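Local coordinates for protein probable glutathione S-transferase (Bordetella bronchiseptica RB50, PDB 3H1N) that probably conjugates glutathione to electrophilic substrates, at residues B[199-205]-B[248-252]. Numbering follows the deposited sequence.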
# COMPACT_ATOMS: atom_id res chain seq x y z
N PHE B 199 -8.04 -20.76 3.06
CA PHE B 199 -9.05 -21.14 2.07
C PHE B 199 -8.63 -22.40 1.36
O PHE B 199 -8.47 -22.40 0.14
CB PHE B 199 -9.24 -19.99 1.05
CG PHE B 199 -9.86 -18.78 1.65
CD1 PHE B 199 -11.25 -18.68 1.73
CD2 PHE B 199 -9.08 -17.74 2.16
CE1 PHE B 199 -11.85 -17.57 2.31
CE2 PHE B 199 -9.67 -16.64 2.76
CZ PHE B 199 -11.05 -16.55 2.82
N PRO B 200 -8.42 -23.49 2.13
CA PRO B 200 -7.91 -24.74 1.54
C PRO B 200 -8.83 -25.34 0.46
O PRO B 200 -8.33 -25.83 -0.56
CB PRO B 200 -7.75 -25.66 2.74
CG PRO B 200 -8.69 -25.12 3.76
CD PRO B 200 -8.62 -23.63 3.58
N ARG B 201 -10.14 -25.25 0.65
CA ARG B 201 -11.09 -25.75 -0.34
C ARG B 201 -11.04 -24.95 -1.64
O ARG B 201 -10.97 -25.54 -2.72
CB ARG B 201 -12.53 -25.83 0.20
CG ARG B 201 -12.73 -26.96 1.22
CD ARG B 201 -14.14 -26.99 1.81
NE ARG B 201 -15.17 -27.11 0.78
CZ ARG B 201 -16.31 -26.41 0.77
NH1 ARG B 201 -16.57 -25.54 1.73
NH2 ARG B 201 -17.18 -26.59 -0.22
N ARG B 202 -11.06 -23.62 -1.55
CA ARG B 202 -10.95 -22.79 -2.75
C ARG B 202 -9.60 -22.97 -3.46
O ARG B 202 -9.53 -22.97 -4.70
CB ARG B 202 -11.22 -21.31 -2.46
CG ARG B 202 -11.20 -20.39 -3.71
CD ARG B 202 -12.28 -20.78 -4.74
NE ARG B 202 -12.45 -19.77 -5.79
CZ ARG B 202 -12.99 -20.00 -6.99
NH1 ARG B 202 -13.39 -21.22 -7.34
NH2 ARG B 202 -13.11 -19.00 -7.86
N MSE B 203 -8.53 -23.15 -2.68
CA MSE B 203 -7.20 -23.34 -3.26
C MSE B 203 -7.12 -24.69 -3.98
O MSE B 203 -6.46 -24.82 -5.01
CB MSE B 203 -6.09 -23.19 -2.20
CG MSE B 203 -5.89 -21.75 -1.71
SE MSE B 203 -5.29 -20.51 -3.09
CE MSE B 203 -3.37 -20.87 -2.96
N ARG B 204 -7.82 -25.69 -3.43
CA ARG B 204 -7.94 -26.97 -4.11
C ARG B 204 -8.50 -26.81 -5.54
O ARG B 204 -8.01 -27.48 -6.46
CB ARG B 204 -8.78 -27.94 -3.29
CG ARG B 204 -8.68 -29.37 -3.72
CD ARG B 204 -8.69 -30.29 -2.49
NE ARG B 204 -9.90 -30.12 -1.68
CZ ARG B 204 -9.92 -29.72 -0.40
NH1 ARG B 204 -8.80 -29.46 0.27
NH2 ARG B 204 -11.09 -29.62 0.22
N THR B 205 -9.47 -25.92 -5.71
CA THR B 205 -10.03 -25.62 -7.04
C THR B 205 -9.02 -24.86 -7.93
O THR B 205 -8.88 -25.16 -9.13
CB THR B 205 -11.32 -24.78 -6.93
OG1 THR B 205 -12.31 -25.51 -6.19
CG2 THR B 205 -11.89 -24.43 -8.34
N GLU B 248 -16.63 -21.67 7.31
CA GLU B 248 -17.81 -20.99 6.76
C GLU B 248 -17.51 -19.95 5.67
O GLU B 248 -18.38 -19.63 4.85
CB GLU B 248 -18.68 -20.39 7.88
CG GLU B 248 -18.04 -19.23 8.66
CD GLU B 248 -17.22 -19.67 9.87
OE1 GLU B 248 -16.74 -20.84 9.92
OE2 GLU B 248 -17.03 -18.83 10.78
N LEU B 249 -16.28 -19.45 5.65
CA LEU B 249 -15.84 -18.52 4.63
C LEU B 249 -15.20 -19.19 3.40
O LEU B 249 -14.99 -18.54 2.38
CB LEU B 249 -14.88 -17.48 5.24
CG LEU B 249 -15.40 -16.70 6.46
CD1 LEU B 249 -14.45 -15.56 6.80
CD2 LEU B 249 -16.81 -16.15 6.20
N ASP B 250 -14.92 -20.50 3.49
CA ASP B 250 -14.30 -21.25 2.40
C ASP B 250 -15.39 -21.83 1.45
O ASP B 250 -16.59 -21.73 1.71
CB ASP B 250 -13.43 -22.37 3.00
CG ASP B 250 -12.29 -22.84 2.07
OD1 ASP B 250 -12.09 -22.30 0.97
OD2 ASP B 250 -11.59 -23.80 2.45
N GLY B 251 -14.95 -22.39 0.33
CA GLY B 251 -15.85 -23.06 -0.62
C GLY B 251 -15.10 -23.44 -1.88
O GLY B 251 -14.02 -22.91 -2.14
N ALA B 252 -15.68 -24.33 -2.69
CA ALA B 252 -15.05 -24.75 -3.94
C ALA B 252 -14.89 -23.57 -4.91
O ALA B 252 -13.92 -23.48 -5.66
CB ALA B 252 -15.84 -25.89 -4.59
OXT ALA B 252 -15.73 -22.67 -4.95
O HOH W 1 -18.56 -24.88 -1.86
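Where the extended C-terminal tail 250-252 runs past the first turn of helix 200-206, the backbones come closest at Arg202 and Ala252, whose CA atoms lie 4.7 Å apart, and the carboxylate of Asp250 faces the helix start. That carboxylate receives two backbone N-H groups of the first turn, one on each oxygen and both on the syn side: Arg201 N reaches OD2 of Asp250 at 2.7 Å, and Arg202 N reaches OD1 of Asp250 at 3.0 Å. With CG anti to its own backbone N (chi1 -156°), Asp250 extends its acid into the helix start, where CD of Pro200 and CB of Arg201 pack against OD2. A weak bond from Gly251 N to OD1 adds a third donor, and the negative charge would be favoured by the helix dipole. Beside it, the Phe199 ring turns its edge to the Leu249 carbonyl, CE1 lying 3.3 Å from Leu249 O in the ring plane; that oxygen accepts a hydrogen bond from Arg153.

At the chain end, O of Ala252 accepts two bonds, each on a lone pair in the carbonyl plane: Thr205 OG1 at 2.6 Å from Ala252 O, and NH1 of Arg202 at 2.9 Å from the same oxygen. The bend at chi2 (61°) carries the Arg202 guanidinium alongside the tail, its edge meeting Ala252 O, while its NE bonds to Arg153 O. Ala252 OXT, 3.6 Å from Arg202 NH1 and well out of the guanidinium plane, adds a long salt bridge through charge alone. Arg201 instead lays a guanidinium face over Gly251 CA, and a water links its NH2, weakly, to Ala252 N.

Phe199 holds the N-cap position of helix 200-206, and a carboxylate from a distant part of the chain accepts the N-H groups of its first turn, holding the tail against this helix in the helical C-terminal part of the glutathione S-transferase fold.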